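Side-chain contacts in beta-fructofuranosidase (Bifidobacterium adolescentis, PDB 6NOB), which probably hydrolyses terminal beta-fructofuranoside linkages, as in sucrose, with retention of configuration: residues D101-A104 with E109-Y112; N149-G154 with E183-E188; T201-E204 with P208-G211; A301-S306 with A364-Q369; S575-V580 with G598-G603. All coordinates share one frame; numbering follows the deposited sequence.

Contact 1: D101-A104 with E109-Y112; sequences DWPA and EQIY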
# COMPACT_ATOMS: atom_id res chain seq x y z
N ASP A 101 3.52 14.79 22.85
CA ASP A 101 2.14 14.51 23.22
C ASP A 101 1.93 13.07 23.68
O ASP A 101 0.83 12.74 24.13
CB ASP A 101 1.20 14.82 22.05
CG ASP A 101 0.90 16.30 21.92
OD1 ASP A 101 1.51 17.10 22.65
OD2 ASP A 101 0.04 16.65 21.07
N TRP A 102 2.95 12.21 23.57
CA TRP A 102 2.84 10.84 24.02
C TRP A 102 3.73 10.60 25.23
O TRP A 102 4.84 11.14 25.31
CB TRP A 102 3.26 9.86 22.92
CG TRP A 102 2.28 9.71 21.80
CD1 TRP A 102 0.96 10.05 21.81
CD2 TRP A 102 2.55 9.18 20.50
NE1 TRP A 102 0.39 9.76 20.59
CE2 TRP A 102 1.34 9.23 19.77
CE3 TRP A 102 3.69 8.67 19.87
CZ2 TRP A 102 1.25 8.78 18.45
CZ3 TRP A 102 3.60 8.23 18.57
CH2 TRP A 102 2.39 8.29 17.87
N PRO A 103 3.27 9.79 26.20
CA PRO A 103 4.18 9.32 27.25
C PRO A 103 5.14 8.26 26.72
O PRO A 103 5.16 8.00 25.51
CB PRO A 103 3.23 8.75 28.30
CG PRO A 103 2.05 8.30 27.51
CD PRO A 103 1.90 9.31 26.40
N ALA A 104 5.92 7.64 27.60
CA ALA A 104 6.89 6.64 27.16
C ALA A 104 6.20 5.43 26.55
O ALA A 104 6.70 4.85 25.57
CB ALA A 104 7.78 6.22 28.33
N GLU A 109 -5.33 4.07 22.19
CA GLU A 109 -6.16 5.27 22.13
C GLU A 109 -5.30 6.51 21.96
O GLU A 109 -5.59 7.38 21.13
CB GLU A 109 -7.02 5.37 23.39
CG GLU A 109 -8.27 6.22 23.25
CD GLU A 109 -7.99 7.70 23.44
OE1 GLU A 109 -7.11 8.05 24.25
OE2 GLU A 109 -8.67 8.53 22.78
N GLN A 110 -4.21 6.61 22.73
CA GLN A 110 -3.33 7.77 22.64
C GLN A 110 -2.59 7.82 21.30
O GLN A 110 -2.28 8.91 20.81
CB GLN A 110 -2.34 7.77 23.80
CG GLN A 110 -2.97 8.07 25.15
CD GLN A 110 -2.01 7.86 26.31
OE1 GLN A 110 -1.35 6.82 26.41
NE2 GLN A 110 -1.93 8.84 27.20
N ILE A 111 -2.32 6.67 20.70
CA ILE A 111 -1.54 6.65 19.46
C ILE A 111 -2.40 7.04 18.26
O ILE A 111 -1.97 7.81 17.40
CB ILE A 111 -0.89 5.27 19.26
CG1 ILE A 111 0.17 5.02 20.34
CG2 ILE A 111 -0.27 5.16 17.87
CD1 ILE A 111 0.85 3.67 20.23
N TYR A 112 -3.64 6.54 18.20
CA TYR A 112 -4.44 6.65 16.98
C TYR A 112 -5.59 7.64 17.05
O TYR A 112 -6.01 8.13 16.00
CB TYR A 112 -5.00 5.27 16.60
CG TYR A 112 -3.94 4.32 16.08
CD1 TYR A 112 -3.55 4.36 14.75
CD2 TYR A 112 -3.34 3.39 16.91
CE1 TYR A 112 -2.58 3.50 14.26
CE2 TYR A 112 -2.37 2.52 16.44
CZ TYR A 112 -2.00 2.58 15.11
OH TYR A 112 -1.04 1.72 14.63

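Contact 2: N149-G154 with E183-E188; sequences NPYGFG and ELHTDE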
# COMPACT_ATOMS: atom_id res chain seq x y z
N ASN A 149 9.65 3.43 6.75
CA ASN A 149 10.81 4.20 7.20
C ASN A 149 10.57 4.62 8.64
O ASN A 149 9.75 5.53 8.89
CB ASN A 149 11.04 5.43 6.32
CG ASN A 149 11.98 6.44 6.97
OD1 ASN A 149 12.95 6.07 7.65
ND2 ASN A 149 11.70 7.73 6.78
N PRO A 150 11.23 4.02 9.62
CA PRO A 150 10.98 4.35 11.03
C PRO A 150 11.71 5.59 11.53
O PRO A 150 11.64 5.87 12.73
CB PRO A 150 11.48 3.10 11.76
CG PRO A 150 12.60 2.61 10.92
CD PRO A 150 12.22 2.93 9.49
N TYR A 151 12.40 6.34 10.67
CA TYR A 151 13.23 7.45 11.11
C TYR A 151 12.66 8.82 10.79
O TYR A 151 13.24 9.82 11.23
CB TYR A 151 14.63 7.34 10.50
CG TYR A 151 15.42 6.15 11.01
CD1 TYR A 151 16.08 6.21 12.22
CD2 TYR A 151 15.47 4.97 10.27
CE1 TYR A 151 16.80 5.12 12.69
CE2 TYR A 151 16.18 3.88 10.73
CZ TYR A 151 16.84 3.96 11.94
OH TYR A 151 17.55 2.87 12.40
N GLY A 152 11.55 8.91 10.06
CA GLY A 152 11.06 10.22 9.69
C GLY A 152 9.67 10.15 9.09
O GLY A 152 9.04 9.10 9.03
N PHE A 153 9.21 11.32 8.63
CA PHE A 153 7.87 11.48 8.08
C PHE A 153 7.81 11.27 6.57
O PHE A 153 6.72 11.09 6.03
CB PHE A 153 7.35 12.88 8.42
CG PHE A 153 5.85 13.01 8.35
CD1 PHE A 153 5.05 12.48 9.35
CD2 PHE A 153 5.24 13.67 7.30
CE1 PHE A 153 3.67 12.60 9.30
CE2 PHE A 153 3.87 13.80 7.23
CZ PHE A 153 3.08 13.26 8.24
N GLY A 154 8.95 11.30 5.88
CA GLY A 154 9.00 11.06 4.46
C GLY A 154 9.62 9.71 4.12
O GLY A 154 9.98 8.92 4.99
N GLU A 183 25.28 -1.42 4.49
CA GLU A 183 26.10 -0.33 3.95
C GLU A 183 25.31 0.96 3.78
O GLU A 183 25.91 2.03 3.66
CB GLU A 183 26.72 -0.75 2.62
CG GLU A 183 27.56 -2.01 2.69
CD GLU A 183 26.82 -3.24 2.19
OE1 GLU A 183 25.60 -3.34 2.43
OE2 GLU A 183 27.45 -4.10 1.55
N LEU A 184 23.97 0.88 3.75
CA LEU A 184 23.17 2.09 3.59
C LEU A 184 23.24 3.00 4.80
O LEU A 184 22.88 4.18 4.70
CB LEU A 184 21.72 1.71 3.30
CG LEU A 184 21.48 1.22 1.87
CD1 LEU A 184 20.10 0.61 1.73
CD2 LEU A 184 21.67 2.35 0.87
N HIS A 185 23.71 2.49 5.94
CA HIS A 185 23.88 3.28 7.15
C HIS A 185 25.34 3.61 7.44
O HIS A 185 25.63 4.27 8.44
CB HIS A 185 23.26 2.56 8.35
CG HIS A 185 21.76 2.57 8.34
ND1 HIS A 185 21.01 1.80 9.19
CD2 HIS A 185 20.88 3.26 7.57
CE1 HIS A 185 19.72 2.01 8.96
NE2 HIS A 185 19.62 2.89 7.98
N THR A 186 26.27 3.16 6.59
CA THR A 186 27.68 3.51 6.72
C THR A 186 28.20 4.28 5.52
O THR A 186 29.35 4.72 5.53
CB THR A 186 28.53 2.25 6.93
OG1 THR A 186 28.30 1.33 5.87
CG2 THR A 186 28.18 1.59 8.25
N ASP A 187 27.38 4.45 4.48
CA ASP A 187 27.78 5.16 3.27
C ASP A 187 26.61 6.08 2.90
O ASP A 187 25.59 5.61 2.39
CB ASP A 187 28.12 4.19 2.15
CG ASP A 187 28.69 4.88 0.92
OD1 ASP A 187 28.69 6.13 0.87
OD2 ASP A 187 29.16 4.16 0.01
N GLU A 188 26.77 7.38 3.15
CA GLU A 188 25.70 8.33 2.87
C GLU A 188 25.52 8.60 1.39
O GLU A 188 24.53 9.23 1.01
CB GLU A 188 25.97 9.64 3.61
CG GLU A 188 25.85 9.53 5.12
CD GLU A 188 26.16 10.84 5.83
OE1 GLU A 188 27.35 11.22 5.88
OE2 GLU A 188 25.21 11.48 6.32

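Contact 3: T201-E204 with P208-G211; sequences TVDE and PVAG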
# COMPACT_ATOMS: atom_id res chain seq x y z
N THR A 201 3.10 -19.04 0.22
CA THR A 201 3.10 -19.99 1.32
C THR A 201 3.53 -21.36 0.82
O THR A 201 2.99 -21.87 -0.16
CB THR A 201 1.71 -20.07 1.97
OG1 THR A 201 0.75 -20.55 1.01
CG2 THR A 201 1.27 -18.70 2.48
N VAL A 202 4.51 -21.96 1.50
CA VAL A 202 5.12 -23.21 1.07
C VAL A 202 5.16 -24.18 2.25
O VAL A 202 5.00 -23.80 3.41
CB VAL A 202 6.54 -23.00 0.50
CG1 VAL A 202 6.50 -22.12 -0.73
CG2 VAL A 202 7.46 -22.41 1.56
N ASP A 203 5.39 -25.46 1.93
CA ASP A 203 5.62 -26.47 2.95
C ASP A 203 7.12 -26.51 3.28
O ASP A 203 7.89 -25.65 2.86
CB ASP A 203 5.06 -27.82 2.50
CG ASP A 203 5.80 -28.41 1.29
OD1 ASP A 203 6.82 -27.85 0.84
OD2 ASP A 203 5.33 -29.46 0.79
N GLU A 204 7.54 -27.53 4.02
CA GLU A 204 8.93 -27.59 4.47
C GLU A 204 9.91 -27.91 3.35
O GLU A 204 11.12 -27.71 3.53
CB GLU A 204 9.08 -28.61 5.60
CG GLU A 204 9.18 -30.06 5.16
CD GLU A 204 7.84 -30.78 5.15
OE1 GLU A 204 6.80 -30.10 5.00
OE2 GLU A 204 7.84 -32.02 5.28
N PRO A 208 4.70 -24.98 -3.03
CA PRO A 208 3.57 -24.09 -2.76
C PRO A 208 2.34 -24.88 -2.33
O PRO A 208 1.95 -25.85 -2.99
CB PRO A 208 3.35 -23.37 -4.10
CG PRO A 208 4.66 -23.46 -4.80
CD PRO A 208 5.25 -24.78 -4.39
N VAL A 209 1.76 -24.49 -1.20
CA VAL A 209 0.57 -25.13 -0.64
C VAL A 209 -0.35 -24.04 -0.11
O VAL A 209 0.03 -22.87 0.01
CB VAL A 209 0.90 -26.13 0.49
CG1 VAL A 209 1.78 -27.26 -0.02
CG2 VAL A 209 1.58 -25.41 1.64
N ALA A 210 -1.58 -24.44 0.21
CA ALA A 210 -2.53 -23.54 0.84
C ALA A 210 -1.95 -23.00 2.15
O ALA A 210 -1.15 -23.65 2.82
CB ALA A 210 -3.85 -24.25 1.10
N GLY A 211 -2.38 -21.79 2.51
CA GLY A 211 -1.78 -21.10 3.64
C GLY A 211 -2.00 -21.81 4.97
O GLY A 211 -1.11 -21.81 5.83

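Contact 4: A301-S306 with A364-Q369; sequences ADAADS and ADFGHQ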
# COMPACT_ATOMS: atom_id res chain seq x y z
N ALA A 301 6.68 -2.09 -35.28
CA ALA A 301 6.53 -0.65 -35.48
C ALA A 301 5.10 -0.19 -35.31
O ALA A 301 4.87 1.00 -35.03
CB ALA A 301 7.05 -0.27 -36.87
N ASP A 302 4.13 -1.09 -35.46
CA ASP A 302 2.71 -0.77 -35.33
C ASP A 302 2.17 -1.06 -33.94
O ASP A 302 0.95 -1.21 -33.78
CB ASP A 302 1.91 -1.55 -36.37
CG ASP A 302 2.04 -3.06 -36.20
OD1 ASP A 302 3.05 -3.51 -35.61
OD2 ASP A 302 1.13 -3.80 -36.64
N ALA A 303 3.04 -1.14 -32.93
CA ALA A 303 2.63 -1.65 -31.63
C ALA A 303 1.56 -0.79 -30.97
O ALA A 303 0.76 -1.30 -30.18
CB ALA A 303 3.84 -1.78 -30.71
N ALA A 304 1.52 0.51 -31.28
CA ALA A 304 0.56 1.38 -30.62
C ALA A 304 -0.87 1.12 -31.10
O ALA A 304 -1.82 1.35 -30.34
CB ALA A 304 0.94 2.85 -30.84
N ASP A 305 -1.04 0.65 -32.35
CA ASP A 305 -2.35 0.28 -32.89
C ASP A 305 -2.18 -1.04 -33.65
O ASP A 305 -2.08 -1.06 -34.88
CB ASP A 305 -2.94 1.38 -33.77
CG ASP A 305 -4.35 1.06 -34.24
OD1 ASP A 305 -4.88 -0.02 -33.89
OD2 ASP A 305 -4.94 1.89 -34.98
N SER A 306 -2.13 -2.14 -32.91
CA SER A 306 -2.01 -3.47 -33.49
C SER A 306 -2.95 -4.42 -32.77
O SER A 306 -3.56 -4.07 -31.75
CB SER A 306 -0.57 -4.00 -33.42
OG SER A 306 -0.29 -4.53 -32.13
N ALA A 364 2.97 -5.18 -22.32
CA ALA A 364 3.57 -3.87 -22.52
C ALA A 364 2.45 -2.89 -22.81
O ALA A 364 1.56 -3.18 -23.62
CB ALA A 364 4.60 -3.88 -23.66
N ASP A 365 2.48 -1.73 -22.16
CA ASP A 365 1.41 -0.73 -22.28
C ASP A 365 1.86 0.32 -23.29
O ASP A 365 2.44 1.34 -22.93
CB ASP A 365 1.09 -0.11 -20.93
CG ASP A 365 -0.24 0.64 -20.93
OD1 ASP A 365 -0.72 1.01 -22.02
OD2 ASP A 365 -0.79 0.87 -19.83
N PHE A 366 1.57 0.06 -24.57
CA PHE A 366 1.90 1.04 -25.60
C PHE A 366 0.89 2.18 -25.65
O PHE A 366 1.23 3.27 -26.13
CB PHE A 366 1.99 0.37 -26.97
CG PHE A 366 3.38 -0.07 -27.32
CD1 PHE A 366 3.86 -1.30 -26.89
CD2 PHE A 366 4.22 0.75 -28.06
CE1 PHE A 366 5.15 -1.70 -27.20
CE2 PHE A 366 5.50 0.36 -28.37
CZ PHE A 366 5.97 -0.87 -27.94
N GLY A 367 -0.33 1.97 -25.16
CA GLY A 367 -1.26 3.08 -25.02
C GLY A 367 -0.74 4.15 -24.08
O GLY A 367 -1.06 5.33 -24.23
N HIS A 368 0.08 3.76 -23.10
CA HIS A 368 0.68 4.67 -22.15
C HIS A 368 2.20 4.58 -22.20
O HIS A 368 2.88 4.57 -21.17
CB HIS A 368 0.16 4.41 -20.74
CG HIS A 368 -1.32 4.54 -20.62
ND1 HIS A 368 -2.16 3.45 -20.50
CD2 HIS A 368 -2.12 5.63 -20.61
CE1 HIS A 368 -3.41 3.87 -20.42
NE2 HIS A 368 -3.41 5.19 -20.48
N GLN A 369 2.76 4.52 -23.41
CA GLN A 369 4.19 4.33 -23.56
C GLN A 369 5.00 5.54 -23.11
O GLN A 369 6.22 5.40 -22.91
CB GLN A 369 4.52 3.99 -25.02
CG GLN A 369 4.48 5.17 -25.96
CD GLN A 369 5.20 4.87 -27.26
OE1 GLN A 369 4.57 4.67 -28.30
NE2 GLN A 369 6.53 4.84 -27.20

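Contact 5: S575-V580 with G598-G603; sequences SGITDV and GGQTAG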
# COMPACT_ATOMS: atom_id res chain seq x y z
N SER A 575 -15.91 9.01 -12.85
CA SER A 575 -16.08 7.62 -12.43
C SER A 575 -15.85 6.65 -13.58
O SER A 575 -15.50 5.49 -13.35
CB SER A 575 -17.47 7.41 -11.83
OG SER A 575 -18.45 7.25 -12.84
N GLY A 576 -16.04 7.11 -14.82
CA GLY A 576 -15.79 6.28 -15.98
C GLY A 576 -16.91 5.33 -16.36
O GLY A 576 -16.70 4.47 -17.23
N ILE A 577 -18.08 5.45 -15.74
CA ILE A 577 -19.22 4.61 -16.08
C ILE A 577 -20.46 5.48 -16.21
O ILE A 577 -20.52 6.61 -15.70
CB ILE A 577 -19.47 3.49 -15.04
CG1 ILE A 577 -20.00 4.08 -13.74
CG2 ILE A 577 -18.20 2.68 -14.80
CD1 ILE A 577 -20.54 3.04 -12.78
N THR A 578 -21.45 4.94 -16.91
CA THR A 578 -22.75 5.58 -17.03
C THR A 578 -23.77 4.86 -16.16
O THR A 578 -23.54 3.75 -15.67
CB THR A 578 -23.22 5.58 -18.49
OG1 THR A 578 -23.09 4.26 -19.04
CG2 THR A 578 -22.38 6.54 -19.32
N ASP A 579 -24.91 5.51 -15.96
CA ASP A 579 -26.07 4.91 -15.30
C ASP A 579 -25.73 4.42 -13.89
O ASP A 579 -25.92 3.25 -13.55
CB ASP A 579 -26.65 3.78 -16.16
CG ASP A 579 -27.16 4.28 -17.50
OD1 ASP A 579 -28.05 5.16 -17.51
OD2 ASP A 579 -26.68 3.78 -18.54
N VAL A 580 -25.22 5.34 -13.08
CA VAL A 580 -24.99 5.05 -11.67
C VAL A 580 -26.33 5.01 -10.94
O VAL A 580 -27.13 5.96 -11.04
CB VAL A 580 -24.05 6.09 -11.05
CG1 VAL A 580 -23.88 5.83 -9.56
CG2 VAL A 580 -22.70 6.07 -11.75
N GLY A 598 -22.38 -1.45 -7.11
CA GLY A 598 -21.89 -2.67 -6.50
C GLY A 598 -20.45 -3.01 -6.83
O GLY A 598 -20.06 -4.17 -6.74
N GLY A 599 -19.65 -2.02 -7.22
CA GLY A 599 -18.27 -2.25 -7.55
C GLY A 599 -17.93 -2.17 -9.01
O GLY A 599 -16.80 -2.53 -9.39
N GLN A 600 -18.86 -1.74 -9.86
CA GLN A 600 -18.55 -1.53 -11.27
C GLN A 600 -17.37 -0.58 -11.42
O GLN A 600 -16.51 -0.76 -12.29
CB GLN A 600 -19.78 -0.99 -12.00
CG GLN A 600 -19.64 -0.92 -13.51
CD GLN A 600 -20.91 -0.43 -14.17
OE1 GLN A 600 -21.98 -0.43 -13.56
NE2 GLN A 600 -20.80 -0.01 -15.42
N THR A 601 -17.30 0.44 -10.57
CA THR A 601 -16.15 1.31 -10.46
C THR A 601 -15.98 1.72 -9.01
O THR A 601 -16.95 1.77 -8.24
CB THR A 601 -16.29 2.55 -11.37
OG1 THR A 601 -15.05 3.28 -11.38
CG2 THR A 601 -17.40 3.45 -10.87
N ALA A 602 -14.73 1.97 -8.62
CA ALA A 602 -14.40 2.40 -7.27
C ALA A 602 -13.58 3.67 -7.33
O ALA A 602 -12.75 3.84 -8.24
CB ALA A 602 -13.62 1.31 -6.52
N GLY A 603 -13.80 4.58 -6.38
CA GLY A 603 -13.07 5.83 -6.33
C GLY A 603 -12.77 6.29 -4.92
O GLY A 603 -13.65 6.27 -4.06
O HOH W 1 -23.38 1.25 -16.43

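Contact 1: D101-A104 with E109-Y112
The short helix 108-112 meets the loop that leads into it where Trp102 and Pro103 lie against Gln110 and Ile111. The indole nitrogen makes the polar link: Trp102 NE1 donates to Gln110 O at 2.8 Å. The bond is short but bent, with an N-H...O angle of 132°, because the oxygen lies 32° out of the indole plane; the donor stands above the carbonyl plane. Trp102 reaches it with CG beside its own backbone N (chi1 -73°), which swings the ring from the loop to the helix. Tryptophan suits this place because one flat side chain offers both an N-H and a broad apolar surface. Ile111 uses that surface: its CG1 branch lies over one face of the indole, and its CG2 comes to 4.0 Å from Trp102 CZ2. The loop follows strand 91-92, at the end of the N-terminal pair of beta sheets, and the helix after it turns back against the loop ahead of the propeller domain. Nearer solvent, the end of the extended Gln110 side chain comes up to the Pro103 ring, OE1 3.9 Å from Pro103 CG and NE2 equally close to Pro103 CD. Gln110 OE1 finds its hydrogen bond at the backbone N of Thr107.

Contact 2: N149-G154 with E183-E188
Tyr151 and His185 meet where the loop 149-154 of the catalytic propeller, opened by an Asx turn at Asn149, approaches the 3-10 turn 183-185. The aromatic contact is slight. The two side chains reach towards each other from their separate loops, and the tyrosine hydroxyl makes the nearest approach, Tyr151 OH lying 4.2 Å from His185 CE1. The planes are almost perpendicular, at 86°, yet the centroids are 6.0 Å apart and the meeting is oblique, so the pair is neither a stack nor a T-shaped one. Both side chains also touch Arg52 of strand 52-58, and Tyr151 packs on Phe20 and Arg75, so two propeller loops lean on the N-terminal sheets. Tyrosine suits this position because it is long enough to span towards the histidine while its ring rests on those sheets.

Hydrogen bonds shape the first loop from within, and asparagine suits its start because its amide can accept and donate. Tyr151 N gives its proton to Asn149 OD1 at 3.1 Å, from well above the amide carbonyl plane, which makes the Asx turn. At the loop's other end, Asn149 ND2 donates within its own amide plane to Gly154 O, 2.8 Å away.

Contact 3: T201-E204 with P208-G211
Thr201 OG1 donates to Val209 O at 2.6 Å, a short bond that comes nearly end-on to the carbonyl, with a C=O...O angle of 163°. The hydroxyl sits between the backbone N and the carbonyl carbon of its own residue (chi1 62°), which leaves Thr201 CG2 to lean towards Gly211 CA at 4.1 Å. Threonine suits the place because its two branches divide these tasks. A backbone bond runs the other way: Val209 N donates to Thr201 O at 3.1 Å, and the same oxygen receives a CA-H...O contact from Pro208. This pairing makes a single beta bridge between Val202 and Pro208, where a proline, lacking an N-H, is tolerated because its neighbour Val209 supplies the donor. The branched Val209 fills the next position, its CG2 methyl resting 3.8 Å from Asp203 N. Asp203 turns its carboxylate to its own loop, where OD1 accepts from the backbone N of His205, an Asx turn, and from that of Asn207. The contact thus closes a loop at the end of strand 190-202, whose Val202 also bonds to Asn215 and Ala216 where strand 216-227 begins, while Gly211 bonds to Gln139 and Pro208 lies on Lys348.

Contact 4: A301-S306 with A364-Q369
Ala304 and Phe366 bring the two backbones closest, their CA atoms 5.2 Å apart, where a turn in the loop 301-306 faces the chain as it leaves strand 357-365. That turn is held by Asp305 N donating to Asp302 O at 3.1 Å. Between the segments the contact is apolar. The methyl of Ala303 stands squarely over the Phe366 ring, its CB 3.5 Å from the centroid and only 6° off the ring normal, a CH-pi contact. All six ring carbons lie at similar distances from that methyl, so alanine suits the spot: its side chain is small enough to let the backbone come down onto the ring. Phe366 CB rests 4.0 Å from Ala304 CA. Beyond Phe366 in its own segment, His368 ND1 donates to Asp365 OD2 at 3.0 Å, on the syn side of the carboxylate though 30° out of its plane. Tyr408 gives that oxygen a second hydrogen bond, and His368 NE2 pairs with Thr316, so the imidazole is fixed at both nitrogens. Phe299 meets the Phe366 ring edge-to-face, and Ile311 touches it from strand 311-312. That short strand runs parallel to 357-365, which on its other side pairs antiparallel with strand 337-347.

Contact 5: S575-V580 with G598-G603
The side-chain amide of Gln600 has Ile577 lying over one of its faces, with Ile577 CD1 3.8 Å from Gln600 CD and Ile577 CG2 3.8 Å from Gln600 NE2. Around the amide, both polar atoms are engaged: Gln600 OE1 accepts from Asn597, and Gln600 NE2 donates to a water at 3.0 Å. The same water donates a hydrogen bond to Thr578 O at 2.6 Å, bridging the segments, so the flat group is held in place by polar bonds while its face is left to pack against the isoleucine methyls. Glutamine suits this position because its extended chain, with CG anti to the backbone N (chi1 -172°), lays the amide along the isoleucine. Ile577 also rests on Thr601, its CD1 3.7 Å from Thr601 CG2; a side chain branched at CB can touch both neighbours together. The other branch of Thr601 is polar, and Thr601 OG1 donates to Ser575 O at 3.0 Å, lying in the carbonyl plane. Strand 573-574 ends one sheet and strand 601-606 borders another, so the loop leaving the first strand closes against the start of the second, joining the edges of the two sheets of the C-terminal beta sandwich familiar in family 32 enzymes.

How the contacts relate
The five contacts follow one another along the chain, and none touches another. Contacts 1 and 2 mark the N-terminal side: their nearest atoms are about 10 Å apart, and contact 2 lies where the propeller meets the N-terminal sheets. Contacts 3 and 4 belong to loops of different propeller blades, their centres about 38 Å apart. Contact 5, in the C-terminal sandwich, has its nearest atoms about 13 Å from contact 4 and its centre about 41 Å from that of contact 2. In family 32 the active site is a pocket at the propeller axis, but no contact residue is identified with it. A PEG molecule lies about 13 Å from the Tyr151 side chain.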